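PDB 2VUP: glutathione peroxidase-like protein from Trypanosoma brucei, which probably reduces peroxides, as a tryparedoxin-dependent member of the glutathione peroxidase family. Local coordinates for residues 31-34 with 40-43; 52-57 with 68-73; 61-66 with 109-114; 134-139 with 146-151. All blocks are in the same frame, centred on the assembly; numbering follows the deposited sequence.

Contact 1: residues 31-34 with 40-43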
loop_
_atom_site.group_PDB
_atom_site.type_symbol
_atom_site.label_atom_id
_atom_site.label_comp_id
_atom_site.label_asym_id
_atom_site.label_seq_id
_atom_site.Cartn_x
_atom_site.Cartn_y
_atom_site.Cartn_z
ATOM N N PHE A 31 2.256 4.007 -13.932
ATOM C CA PHE A 31 1.424 4.996 -13.240
ATOM C C PHE A 31 2.233 6.044 -12.483
ATOM O O PHE A 31 3.345 5.778 -12.027
ATOM C CB PHE A 31 0.411 4.302 -12.318
ATOM C CG PHE A 31 -0.504 3.370 -13.046
ATOM C CD1 PHE A 31 -1.633 3.857 -13.698
ATOM C CD2 PHE A 31 -0.218 2.008 -13.119
ATOM C CE1 PHE A 31 -2.474 3.003 -14.401
ATOM C CE2 PHE A 31 -1.057 1.142 -13.816
ATOM C CZ PHE A 31 -2.192 1.648 -14.460
ATOM N N GLU A 32 1.660 7.243 -12.382
ATOM C CA GLU A 32 2.301 8.374 -11.717
ATOM C C GLU A 32 1.598 8.640 -10.399
ATOM O O GLU A 32 0.372 8.737 -10.358
ATOM C CB GLU A 32 2.191 9.638 -12.566
ATOM C CG GLU A 32 2.724 9.533 -13.983
ATOM C CD GLU A 32 2.217 10.676 -14.832
ATOM O OE1 GLU A 32 2.878 11.730 -14.837
ATOM O OE2 GLU A 32 1.136 10.538 -15.451
ATOM N N VAL A 33 2.374 8.765 -9.330
ATOM C CA VAL A 33 1.803 9.072 -8.022
ATOM C C VAL A 33 2.520 10.237 -7.358
ATOM O O VAL A 33 3.710 10.459 -7.580
ATOM C CB VAL A 33 1.782 7.836 -7.066
ATOM C CG1 VAL A 33 0.833 6.754 -7.598
ATOM C CG2 VAL A 33 3.181 7.279 -6.855
ATOM N N LEU A 34 1.772 10.977 -6.552
ATOM C CA LEU A 34 2.311 12.061 -5.752
ATOM C C LEU A 34 2.625 11.566 -4.352
ATOM O O LEU A 34 1.844 10.817 -3.763
ATOM C CB LEU A 34 1.297 13.200 -5.650
ATOM C CG LEU A 34 0.933 14.034 -6.873
ATOM C CD1 LEU A 34 -0.166 15.029 -6.488
ATOM C CD2 LEU A 34 2.153 14.767 -7.448
ATOM N N PRO A 40 5.919 14.647 -7.570
ATOM C CA PRO A 40 5.944 13.320 -8.189
ATOM C C PRO A 40 6.920 12.400 -7.470
ATOM O O PRO A 40 8.050 12.806 -7.166
ATOM C CB PRO A 40 6.413 13.610 -9.615
ATOM C CG PRO A 40 5.964 15.023 -9.868
ATOM C CD PRO A 40 6.201 15.708 -8.554
ATOM N N TYR A 41 6.467 11.191 -7.157
ATOM C CA TYR A 41 7.277 10.244 -6.400
ATOM C C TYR A 41 8.054 9.326 -7.351
ATOM O O TYR A 41 7.510 8.865 -8.353
ATOM C CB TYR A 41 6.399 9.435 -5.429
ATOM C CG TYR A 41 7.174 8.382 -4.671
ATOM C CD1 TYR A 41 7.953 8.724 -3.569
ATOM C CD2 TYR A 41 7.151 7.054 -5.075
ATOM C CE1 TYR A 41 8.681 7.771 -2.881
ATOM C CE2 TYR A 41 7.875 6.087 -4.395
ATOM C CZ TYR A 41 8.640 6.458 -3.302
ATOM O OH TYR A 41 9.358 5.512 -2.629
ATOM N N ASN A 42 9.324 9.075 -7.036
ATOM C CA ASN A 42 10.174 8.211 -7.851
ATOM C C ASN A 42 9.789 6.755 -7.612
ATOM O O ASN A 42 10.407 6.059 -6.807
ATOM C CB ASN A 42 11.665 8.472 -7.550
ATOM C CG ASN A 42 12.616 7.675 -8.456
ATOM O OD1 ASN A 42 12.241 7.216 -9.536
ATOM N ND2 ASN A 42 13.858 7.512 -8.004
ATOM N N LEU A 43 8.745 6.322 -8.313
ATOM C CA LEU A 43 8.161 4.996 -8.140
ATOM C C LEU A 43 9.003 3.869 -8.750
ATOM O O LEU A 43 9.020 2.754 -8.224
ATOM C CB LEU A 43 6.733 4.974 -8.713
ATOM C CG LEU A 43 5.829 3.752 -8.496
ATOM C CD1 LEU A 43 5.536 3.534 -7.019
ATOM C CD2 LEU A 43 4.523 3.880 -9.280
HETATM O O HOH W 1 5.248 8.771 -9.914
#
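Tyr41 and Val33 lie side by side here, their side chains pointing the same way. The backbone joins them first. Tyr41 N donates to Val33 O at 2.9 Å, and the bond is nearly straight at 167°. Starting out from the backbone, Tyr41 CB packs against Val33 CG2 at 4.1 Å. CG is anti to the backbone N (chi1 177°), so the ring runs on past Val33 instead of turning in over it, and Val33 CG2 approaches that ring obliquely. The Tyr41 side chain also touches Leu85 of strand 83-88 and the loop residues Pro116 and Met118. At the tip, Tyr41 OH is hydrogen-bonded to His46 NE2.

The two segments form a short hairpin-like return ahead of strand 51-56, the first strand of the thioredoxin-like sheet. Leu34 and Pro40 make the single beta bridge between them. The same pair also packs: Leu34 CD2 lies against the proline ring, 3.8 Å from Pro40 N and 4.3 Å from Pro40 CD.

On the other side of the Tyr41-Val33 bond, a water takes over from direct pairing. It accepts from Val33 N at 2.9 Å and donates to Tyr41 O at 2.7 Å. Tyr41 O also receives a weak bond from Leu43 N, which closes an inverse gamma turn centred on Asn42. That turn brings Leu43 back toward residues 31-34. A methyl of Leu43, CD2, rests 3.5 Å from Phe31 O and 4.4 Å from Val33 CG2.

Contact 2: residues 52-57 with 68-73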
loop_
_atom_site.group_PDB
_atom_site.type_symbol
_atom_site.label_atom_id
_atom_site.label_comp_id
_atom_site.label_asym_id
_atom_site.label_seq_id
_atom_site.Cartn_x
_atom_site.Cartn_y
_atom_site.Cartn_z
ATOM N N LEU A 52 4.852 -3.962 -0.960
ATOM C CA LEU A 52 3.511 -4.063 -0.397
ATOM C C LEU A 52 2.864 -2.676 -0.318
ATOM O O LEU A 52 3.390 -1.772 0.324
ATOM C CB LEU A 52 3.543 -4.747 0.977
ATOM C CG LEU A 52 2.227 -5.123 1.673
ATOM C CD1 LEU A 52 1.471 -6.213 0.928
ATOM C CD2 LEU A 52 2.524 -5.564 3.099
ATOM N N ILE A 53 1.732 -2.510 -0.992
ATOM C CA ILE A 53 1.047 -1.212 -1.031
ATOM C C ILE A 53 -0.257 -1.217 -0.230
ATOM O O ILE A 53 -1.192 -1.938 -0.572
ATOM C CB ILE A 53 0.774 -0.747 -2.492
ATOM C CG1 ILE A 53 2.090 -0.705 -3.290
ATOM C CG2 ILE A 53 0.055 0.608 -2.483
ATOM C CD1 ILE A 53 1.929 -0.506 -4.793
ATOM N N TYR A 54 -0.292 -0.406 0.828
ATOM C CA TYR A 54 -1.488 -0.190 1.660
ATOM C C TYR A 54 -2.249 1.083 1.276
ATOM O O TYR A 54 -1.647 2.099 0.887
ATOM C CB TYR A 54 -1.094 -0.044 3.134
ATOM C CG TYR A 54 -0.759 -1.326 3.877
ATOM C CD1 TYR A 54 -1.702 -1.946 4.693
ATOM C CD2 TYR A 54 0.510 -1.904 3.780
ATOM C CE1 TYR A 54 -1.406 -3.126 5.386
ATOM C CE2 TYR A 54 0.825 -3.078 4.477
ATOM C CZ TYR A 54 -0.135 -3.682 5.273
ATOM O OH TYR A 54 0.173 -4.842 5.949
ATOM N N ASN A 55 -3.572 1.032 1.396
ATOM C CA ASN A 55 -4.337 2.251 1.619
ATOM C C ASN A 55 -4.531 2.358 3.125
ATOM O O ASN A 55 -4.863 1.364 3.785
ATOM C CB ASN A 55 -5.672 2.294 0.845
ATOM C CG ASN A 55 -6.612 1.133 1.188
ATOM O OD1 ASN A 55 -6.365 -0.014 0.817
ATOM N ND2 ASN A 55 -7.712 1.443 1.868
ATOM N N VAL A 56 -4.307 3.557 3.660
ATOM C CA VAL A 56 -4.198 3.770 5.101
ATOM C C VAL A 56 -5.176 4.824 5.639
ATOM O O VAL A 56 -5.727 5.632 4.883
ATOM C CB VAL A 56 -2.743 4.163 5.522
ATOM C CG1 VAL A 56 -1.771 3.019 5.271
ATOM C CG2 VAL A 56 -2.274 5.435 4.812
ATOM N N ALA A 57 -5.377 4.790 6.955
ATOM C CA ALA A 57 -6.167 5.781 7.679
ATOM C C ALA A 57 -5.607 5.904 9.100
ATOM O O ALA A 57 -5.050 4.943 9.633
ATOM C CB ALA A 57 -7.656 5.385 7.705
ATOM N N GLU A 68 1.732 -1.438 12.415
ATOM C CA GLU A 68 2.688 -2.340 13.065
ATOM C C GLU A 68 3.124 -3.452 12.122
ATOM O O GLU A 68 4.307 -3.776 12.047
ATOM C CB GLU A 68 2.114 -2.926 14.364
ATOM C CG GLU A 68 2.131 -1.952 15.539
ATOM C CD GLU A 68 1.382 -2.456 16.770
ATOM O OE1 GLU A 68 1.397 -1.738 17.793
ATOM O OE2 GLU A 68 0.777 -3.553 16.719
ATOM N N THR A 69 2.165 -4.032 11.405
ATOM C CA THR A 69 2.467 -5.047 10.401
ATOM C C THR A 69 3.310 -4.460 9.264
ATOM O O THR A 69 4.322 -5.057 8.864
ATOM C CB THR A 69 1.183 -5.706 9.865
ATOM O OG1 THR A 69 0.633 -6.560 10.880
ATOM C CG2 THR A 69 1.460 -6.534 8.620
ATOM N N ALA A 70 2.903 -3.293 8.761
ATOM C CA ALA A 70 3.608 -2.617 7.664
ATOM C C ALA A 70 5.065 -2.314 8.020
ATOM O O ALA A 70 5.971 -2.604 7.240
ATOM C CB ALA A 70 2.876 -1.349 7.263
ATOM N N THR A 71 5.271 -1.743 9.204
ATOM C CA THR A 71 6.600 -1.435 9.753
ATOM C C THR A 71 7.462 -2.690 9.941
ATOM O O THR A 71 8.614 -2.731 9.502
ATOM C CB THR A 71 6.462 -0.717 11.115
ATOM O OG1 THR A 71 5.700 0.483 10.948
ATOM C CG2 THR A 71 7.820 -0.369 11.711
ATOM N N THR A 72 6.894 -3.699 10.602
ATOM C CA THR A 72 7.582 -4.965 10.866
ATOM C C THR A 72 8.084 -5.606 9.571
ATOM O O THR A 72 9.236 -6.045 9.500
ATOM C CB THR A 72 6.669 -5.941 11.657
ATOM O OG1 THR A 72 6.494 -5.449 12.993
ATOM C CG2 THR A 72 7.261 -7.341 11.715
ATOM N N LEU A 73 7.227 -5.640 8.550
ATOM C CA LEU A 73 7.607 -6.180 7.246
ATOM C C LEU A 73 8.651 -5.324 6.529
ATOM O O LEU A 73 9.531 -5.856 5.841
ATOM C CB LEU A 73 6.379 -6.365 6.356
ATOM C CG LEU A 73 5.428 -7.504 6.730
ATOM C CD1 LEU A 73 4.104 -7.310 6.024
ATOM C CD2 LEU A 73 6.030 -8.866 6.390
#
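Leu52 reaches the helix through one methyl, with CD2 3.8 Å from Leu73 CD1. The two leucines cross obliquely. The next residue, Ile53, lies on the other face of the strand and packs on Leu85 and Phe87. Tyr54 is again on the helix side and makes two contacts. Its CE2 comes within 3.9 Å of Ala70 CB, at an oblique angle to the ring. Ala70 presents just its methyl to the ring. The ring then runs on, so that Tyr54 OH ends 3.4 Å from Thr69 CG2, the two side chains crossing at about a right angle. This methyl is anti to the Thr69 backbone N (chi1 of OG1 -72°). The hydroxyl of Thr69 points elsewhere and makes a weak bond to Gly65 O. Beyond Tyr54, Asn55 turns from the helix.

No hydrogen bond crosses between the strand and the helix. The interface is buried and mostly apolar, and Ile176 of helix 173-185 packs on both Tyr54 and Leu73. The axes of strand 52-56 and helix 68-73 approach to 10.6 Å and run nearly antiparallel, at 160°. That is the geometry of a beta-alpha-beta crossover, in which helix 63-77 returns the chain to strand 83-88, parallel to strand 51-56, as in the thioredoxin fold.

Contact 3: residues 61-66 with 109-114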
loop_
_atom_site.group_PDB
_atom_site.type_symbol
_atom_site.label_atom_id
_atom_site.label_comp_id
_atom_site.label_asym_id
_atom_site.label_seq_id
_atom_site.Cartn_x
_atom_site.Cartn_y
_atom_site.Cartn_z
ATOM N N GLY A 61 -9.885 1.344 13.224
ATOM C CA GLY A 61 -9.663 0.242 14.167
ATOM C C GLY A 61 -8.513 -0.656 13.731
ATOM O O GLY A 61 -7.958 -1.416 14.534
ATOM N N TYR A 62 -8.152 -0.563 12.451
ATOM C CA TYR A 62 -6.988 -1.273 11.928
ATOM C C TYR A 62 -5.692 -0.450 11.924
ATOM O O TYR A 62 -4.642 -0.975 11.578
ATOM C CB TYR A 62 -7.272 -1.803 10.525
ATOM C CG TYR A 62 -8.238 -2.969 10.470
ATOM C CD1 TYR A 62 -7.884 -4.216 10.990
ATOM C CD2 TYR A 62 -9.496 -2.830 9.873
ATOM C CE1 TYR A 62 -8.765 -5.292 10.931
ATOM C CE2 TYR A 62 -10.387 -3.904 9.803
ATOM C CZ TYR A 62 -10.009 -5.131 10.335
ATOM O OH TYR A 62 -10.862 -6.205 10.271
ATOM N N THR A 63 -5.760 0.824 12.307
ATOM C CA THR A 63 -4.575 1.704 12.286
ATOM C C THR A 63 -3.360 1.119 13.035
ATOM O O THR A 63 -2.281 0.986 12.450
ATOM C CB THR A 63 -4.889 3.133 12.796
ATOM O OG1 THR A 63 -5.921 3.717 11.996
ATOM C CG2 THR A 63 -3.647 4.030 12.723
ATOM N N LYS A 64 -3.548 0.768 14.311
ATOM C CA LYS A 64 -2.476 0.201 15.140
ATOM C C LYS A 64 -1.886 -1.052 14.531
ATOM O O LYS A 64 -0.695 -1.099 14.231
ATOM C CB LYS A 64 -2.987 -0.135 16.541
ATOM C CG LYS A 64 -2.760 0.948 17.586
ATOM C CD LYS A 64 -2.641 0.328 18.993
ATOM C CE LYS A 64 -1.368 -0.513 19.118
ATOM N NZ LYS A 64 -1.101 -1.010 20.509
ATOM N N GLY A 65 -2.728 -2.068 14.356
ATOM C CA GLY A 65 -2.294 -3.340 13.789
ATOM C C GLY A 65 -1.773 -3.174 12.373
ATOM O O GLY A 65 -0.838 -3.864 11.962
ATOM N N GLY A 66 -2.390 -2.259 11.628
ATOM C CA GLY A 66 -2.006 -1.991 10.242
ATOM C C GLY A 66 -0.598 -1.440 10.133
ATOM O O GLY A 66 0.238 -2.000 9.432
ATOM N N THR A 109 5.665 9.591 14.636
ATOM C CA THR A 109 5.710 9.680 16.102
ATOM C C THR A 109 5.194 8.411 16.788
ATOM O O THR A 109 5.794 7.937 17.758
ATOM C CB THR A 109 4.930 10.909 16.651
ATOM O OG1 THR A 109 3.569 10.866 16.204
ATOM C CG2 THR A 109 5.571 12.219 16.199
ATOM N N LYS A 110 4.093 7.861 16.279
ATOM C CA LYS A 110 3.439 6.726 16.926
ATOM C C LYS A 110 4.054 5.374 16.575
ATOM O O LYS A 110 4.239 4.524 17.452
ATOM C CB LYS A 110 1.937 6.720 16.634
ATOM C CG LYS A 110 1.131 7.647 17.520
ATOM C CD LYS A 110 -0.196 7.014 17.912
ATOM C CE LYS A 110 -0.774 7.681 19.157
ATOM N NZ LYS A 110 -1.679 6.766 19.921
ATOM N N PHE A 111 4.392 5.186 15.302
ATOM C CA PHE A 111 4.746 3.859 14.806
ATOM C C PHE A 111 6.186 3.710 14.350
ATOM O O PHE A 111 6.663 2.586 14.163
ATOM C CB PHE A 111 3.767 3.433 13.705
ATOM C CG PHE A 111 2.326 3.495 14.132
ATOM C CD1 PHE A 111 1.780 2.489 14.927
ATOM C CD2 PHE A 111 1.523 4.569 13.759
ATOM C CE1 PHE A 111 0.454 2.546 15.335
ATOM C CE2 PHE A 111 0.194 4.637 14.164
ATOM C CZ PHE A 111 -0.342 3.621 14.955
ATOM N N LYS A 112 6.879 4.839 14.196
ATOM C CA LYS A 112 8.257 4.863 13.693
ATOM C C LYS A 112 8.341 4.285 12.280
ATOM O O LYS A 112 9.321 3.623 11.916
ATOM C CB LYS A 112 9.223 4.142 14.656
ATOM C CG LYS A 112 9.999 5.060 15.606
ATOM C CD LYS A 112 9.088 5.900 16.493
ATOM C CE LYS A 112 9.870 6.992 17.211
ATOM N NZ LYS A 112 9.005 8.174 17.493
ATOM N N ALA A 113 7.294 4.539 11.498
ATOM C CA ALA A 113 7.235 4.098 10.111
ATOM C C ALA A 113 8.117 4.995 9.248
ATOM O O ALA A 113 7.933 6.216 9.197
ATOM C CB ALA A 113 5.794 4.097 9.614
ATOM N N GLU A 114 9.085 4.373 8.587
ATOM C CA GLU A 114 10.099 5.088 7.826
ATOM C C GLU A 114 9.874 4.921 6.321
ATOM O O GLU A 114 10.586 5.519 5.508
ATOM C CB GLU A 114 11.496 4.589 8.220
ATOM C CG GLU A 114 11.748 4.580 9.734
ATOM C CD GLU A 114 13.006 3.814 10.134
ATOM O OE1 GLU A 114 13.030 3.248 11.248
ATOM O OE2 GLU A 114 13.970 3.771 9.343
#
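The Phe111 ring meets residues 63 and 64 with its far end. Phe111 CE1 lies 3.8 Å from Lys64 CA, and Phe111 CZ lies 4.0 Å from Thr63 CG2. Both partners approach the ring obliquely. One face carries Lys110 CB, 3.5 Å above the plane and offset toward the rim. The Tyr67 ring also meets Phe111, with the planes at about 20°.

Phe111 has CG anti to its carbonyl carbon (chi1 -54°), which directs the ring at the start of helix 63-77. Thr63 crosses it at about a right angle and offers only its methyl. Its hydroxyl bonds Cys60 N, so the residue divides its two branches between the aromatic ring and the loop of the predicted active-site cysteine. Lys64 adds CG, 4.2 Å from Phe111 CE1, while its amino group heads off from the ring, toward a long, weak ion pair with Glu68.

After Phe111 the backbone turns with positive phi at Lys112. The contact thus sets the C-terminal part of helix 100-111 against the first turn of helix 63-77. Phe106 of helix 100-111 and the loop residue Phe152 also pack on Thr63, and Ala113 touches Thr71 further along helix 63-77.

Contact 4: residues 134-139 with 146-151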
loop_
_atom_site.group_PDB
_atom_site.type_symbol
_atom_site.label_atom_id
_atom_site.label_comp_id
_atom_site.label_asym_id
_atom_site.label_seq_id
_atom_site.Cartn_x
_atom_site.Cartn_y
_atom_site.Cartn_z
ATOM N N TYR A 134 -6.063 -0.384 -11.623
ATOM C CA TYR A 134 -5.231 -1.463 -12.160
ATOM C C TYR A 134 -4.986 -2.607 -11.150
ATOM O O TYR A 134 -5.140 -3.781 -11.489
ATOM C CB TYR A 134 -3.906 -0.899 -12.698
ATOM C CG TYR A 134 -2.858 -1.958 -12.945
ATOM C CD1 TYR A 134 -2.909 -2.786 -14.076
ATOM C CD2 TYR A 134 -1.824 -2.151 -12.037
ATOM C CE1 TYR A 134 -1.945 -3.778 -14.278
ATOM C CE2 TYR A 134 -0.871 -3.125 -12.235
ATOM C CZ TYR A 134 -0.933 -3.936 -13.348
ATOM O OH TYR A 134 0.038 -4.893 -13.509
ATOM N N MET A 135 -4.606 -2.262 -9.920
ATOM C CA MET A 135 -4.333 -3.264 -8.886
ATOM C C MET A 135 -5.578 -4.068 -8.521
ATOM O O MET A 135 -5.510 -5.296 -8.370
ATOM C CB MET A 135 -3.749 -2.619 -7.624
ATOM C CG MET A 135 -2.359 -2.029 -7.799
ATOM S SD MET A 135 -1.569 -1.575 -6.248
ATOM C CE MET A 135 -2.788 -0.446 -5.552
ATOM N N LYS A 136 -6.700 -3.361 -8.383
ATOM C CA LYS A 136 -7.991 -3.950 -8.011
ATOM C C LYS A 136 -8.514 -4.894 -9.091
ATOM O O LYS A 136 -9.083 -5.937 -8.788
ATOM C CB LYS A 136 -9.028 -2.849 -7.764
ATOM C CG LYS A 136 -8.794 -1.981 -6.520
ATOM C CD LYS A 136 -9.500 -0.628 -6.633
ATOM C CE LYS A 136 -11.018 -0.754 -6.704
ATOM N NZ LYS A 136 -11.686 0.519 -7.158
ATOM N N LYS A 137 -8.326 -4.498 -10.348
ATOM C CA LYS A 137 -8.717 -5.294 -11.510
ATOM C C LYS A 137 -7.835 -6.527 -11.612
ATOM O O LYS A 137 -8.333 -7.624 -11.858
ATOM C CB LYS A 137 -8.578 -4.443 -12.772
ATOM C CG LYS A 137 -9.255 -4.984 -14.015
ATOM C CD LYS A 137 -8.991 -4.071 -15.208
ATOM C CE LYS A 137 -7.677 -4.403 -15.920
ATOM N NZ LYS A 137 -6.458 -4.130 -15.103
ATOM N N THR A 138 -6.529 -6.344 -11.412
ATOM C CA THR A 138 -5.578 -7.453 -11.429
ATOM C C THR A 138 -5.885 -8.449 -10.309
ATOM O O THR A 138 -6.008 -9.662 -10.565
ATOM C CB THR A 138 -4.106 -6.963 -11.336
ATOM O OG1 THR A 138 -3.853 -6.007 -12.369
ATOM C CG2 THR A 138 -3.123 -8.119 -11.492
ATOM N N LYS A 139 -6.023 -7.935 -9.083
ATOM C CA LYS A 139 -6.264 -8.770 -7.904
ATOM C C LYS A 139 -7.567 -8.403 -7.167
ATOM O O LYS A 139 -7.543 -7.619 -6.214
ATOM C CB LYS A 139 -5.066 -8.709 -6.944
ATOM C CG LYS A 139 -3.717 -9.120 -7.544
ATOM C CD LYS A 139 -3.734 -10.509 -8.190
ATOM C CE LYS A 139 -4.026 -11.614 -7.195
ATOM N NZ LYS A 139 -3.864 -12.960 -7.837
ATOM N N LYS A 146 -14.264 -5.897 -7.258
ATOM C CA LYS A 146 -13.082 -5.053 -7.411
ATOM C C LYS A 146 -12.865 -4.062 -6.267
ATOM O O LYS A 146 -11.722 -3.810 -5.874
ATOM C CB LYS A 146 -13.132 -4.312 -8.750
ATOM C CG LYS A 146 -12.747 -5.160 -9.973
ATOM C CD LYS A 146 -13.835 -6.171 -10.411
ATOM C CE LYS A 146 -15.164 -5.519 -10.828
ATOM N NZ LYS A 146 -16.243 -5.668 -9.787
ATOM N N ALA A 147 -13.961 -3.516 -5.738
ATOM C CA ALA A 147 -13.919 -2.434 -4.746
ATOM C C ALA A 147 -13.068 -2.741 -3.517
ATOM O O ALA A 147 -13.107 -3.855 -2.976
ATOM C CB ALA A 147 -15.336 -2.045 -4.319
ATOM N N ILE A 148 -12.294 -1.746 -3.089
ATOM C CA ILE A 148 -11.617 -1.805 -1.796
ATOM C C ILE A 148 -12.715 -1.737 -0.741
ATOM O O ILE A 148 -13.611 -0.895 -0.832
ATOM C CB ILE A 148 -10.587 -0.640 -1.622
ATOM C CG1 ILE A 148 -9.552 -0.625 -2.765
ATOM C CG2 ILE A 148 -9.906 -0.685 -0.246
ATOM C CD1 ILE A 148 -8.580 -1.804 -2.782
ATOM N N LYS A 149 -12.660 -2.618 0.254
ATOM C CA LYS A 149 -13.732 -2.689 1.262
ATOM C C LYS A 149 -13.502 -1.821 2.491
ATOM O O LYS A 149 -14.454 -1.374 3.140
ATOM C CB LYS A 149 -13.994 -4.144 1.676
ATOM C CG LYS A 149 -14.676 -4.982 0.573
ATOM C CD LYS A 149 -16.100 -4.492 0.311
ATOM C CE LYS A 149 -16.845 -5.388 -0.684
ATOM N NZ LYS A 149 -18.328 -5.351 -0.465
ATOM N N TRP A 150 -12.240 -1.585 2.821
ATOM C CA TRP A 150 -11.919 -0.811 4.004
ATOM C C TRP A 150 -10.481 -0.320 3.977
ATOM O O TRP A 150 -9.706 -0.703 3.098
ATOM C CB TRP A 150 -12.175 -1.653 5.270
ATOM C CG TRP A 150 -12.507 -0.831 6.479
ATOM C CD1 TRP A 150 -11.750 -0.689 7.598
ATOM C CD2 TRP A 150 -13.691 -0.042 6.693
ATOM N NE1 TRP A 150 -12.372 0.138 8.490
ATOM C CE2 TRP A 150 -13.568 0.549 7.964
ATOM C CE3 TRP A 150 -14.838 0.219 5.932
ATOM C CZ2 TRP A 150 -14.550 1.391 8.499
ATOM C CZ3 TRP A 150 -15.812 1.060 6.458
ATOM C CH2 TRP A 150 -15.659 1.635 7.733
ATOM N N ASN A 151 -10.146 0.539 4.943
ATOM C CA ASN A 151 -8.770 0.931 5.233
ATOM C C ASN A 151 -7.912 -0.309 5.491
ATOM O O ASN A 151 -8.410 -1.307 6.025
ATOM C CB ASN A 151 -8.725 1.833 6.484
ATOM C CG ASN A 151 -9.779 2.932 6.472
ATOM O OD1 ASN A 151 -9.769 3.825 5.619
ATOM N ND2 ASN A 151 -10.685 2.883 7.436
#
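Lys136 leaves helix 130-138 with CG anti to its carbonyl carbon (chi1 -69°), and a bend at chi3 (64°) curls its chain around Lys146 O. Lys136 CE lies 3.2 Å from Lys146 O, and Lys136 CB and CG are nearly as close. Three methylenes of one lysine therefore wrap a single backbone oxygen. That oxygen also accepts a hydrogen bond from Arg166 NH1, and Arg166 NH2 bonds the next carbonyl, that of Ala147.

Ile148 meets the same lysine from another direction. Its CD1 is 3.7 Å from Lys136 CG, its CG1 is 3.9 Å from Lys136 CD, and the two side chains cross at about a right angle. In the thioredoxin-like fold of this chain, helix 130-138 packs on the sheet face that carries Ile53. The loop with residues 146-151 leads from that helix to strand 154-157. Phe155 of this strand touches both Lys136 and Ile148, so helix and loop meet over strand 154-157.

The charged end of the buried Lys136 is well supplied with acceptors. NZ makes a salt bridge with Glu133 and hydrogen bonds to Val123 O and Asn124 OD1, which would probably favour its protonated form. At the exposed margin, Lys146 bends at three torsions, and Lys146 CG passes 3.9 Å from Lys136 O and 4.3 Å from Lys137 CA.

Contacts 2 and 3 share helix 63-77, and their centres are 8 Å apart. Thr63 OG1 and Ala57 O, 2.8 Å apart and probably hydrogen-bonded, tie them together. Contacts 3 and 4 both reach the predicted active-site Cys60: the side chain of Thr63 is about 3 Å from that of Cys60, and Asn151 touches it. The side chain of Tyr54, in contact 2, is about 10 Å from that of Cys60. The side chain of Ile148, in contact 4, is about 11 Å from that of Cys60. Asn55 ND2 and Trp150 O, 3.2 Å apart, link contacts 2 and 4. Contact 1 is remote from the site but meets contact 4 where Phe31 packs on Tyr134.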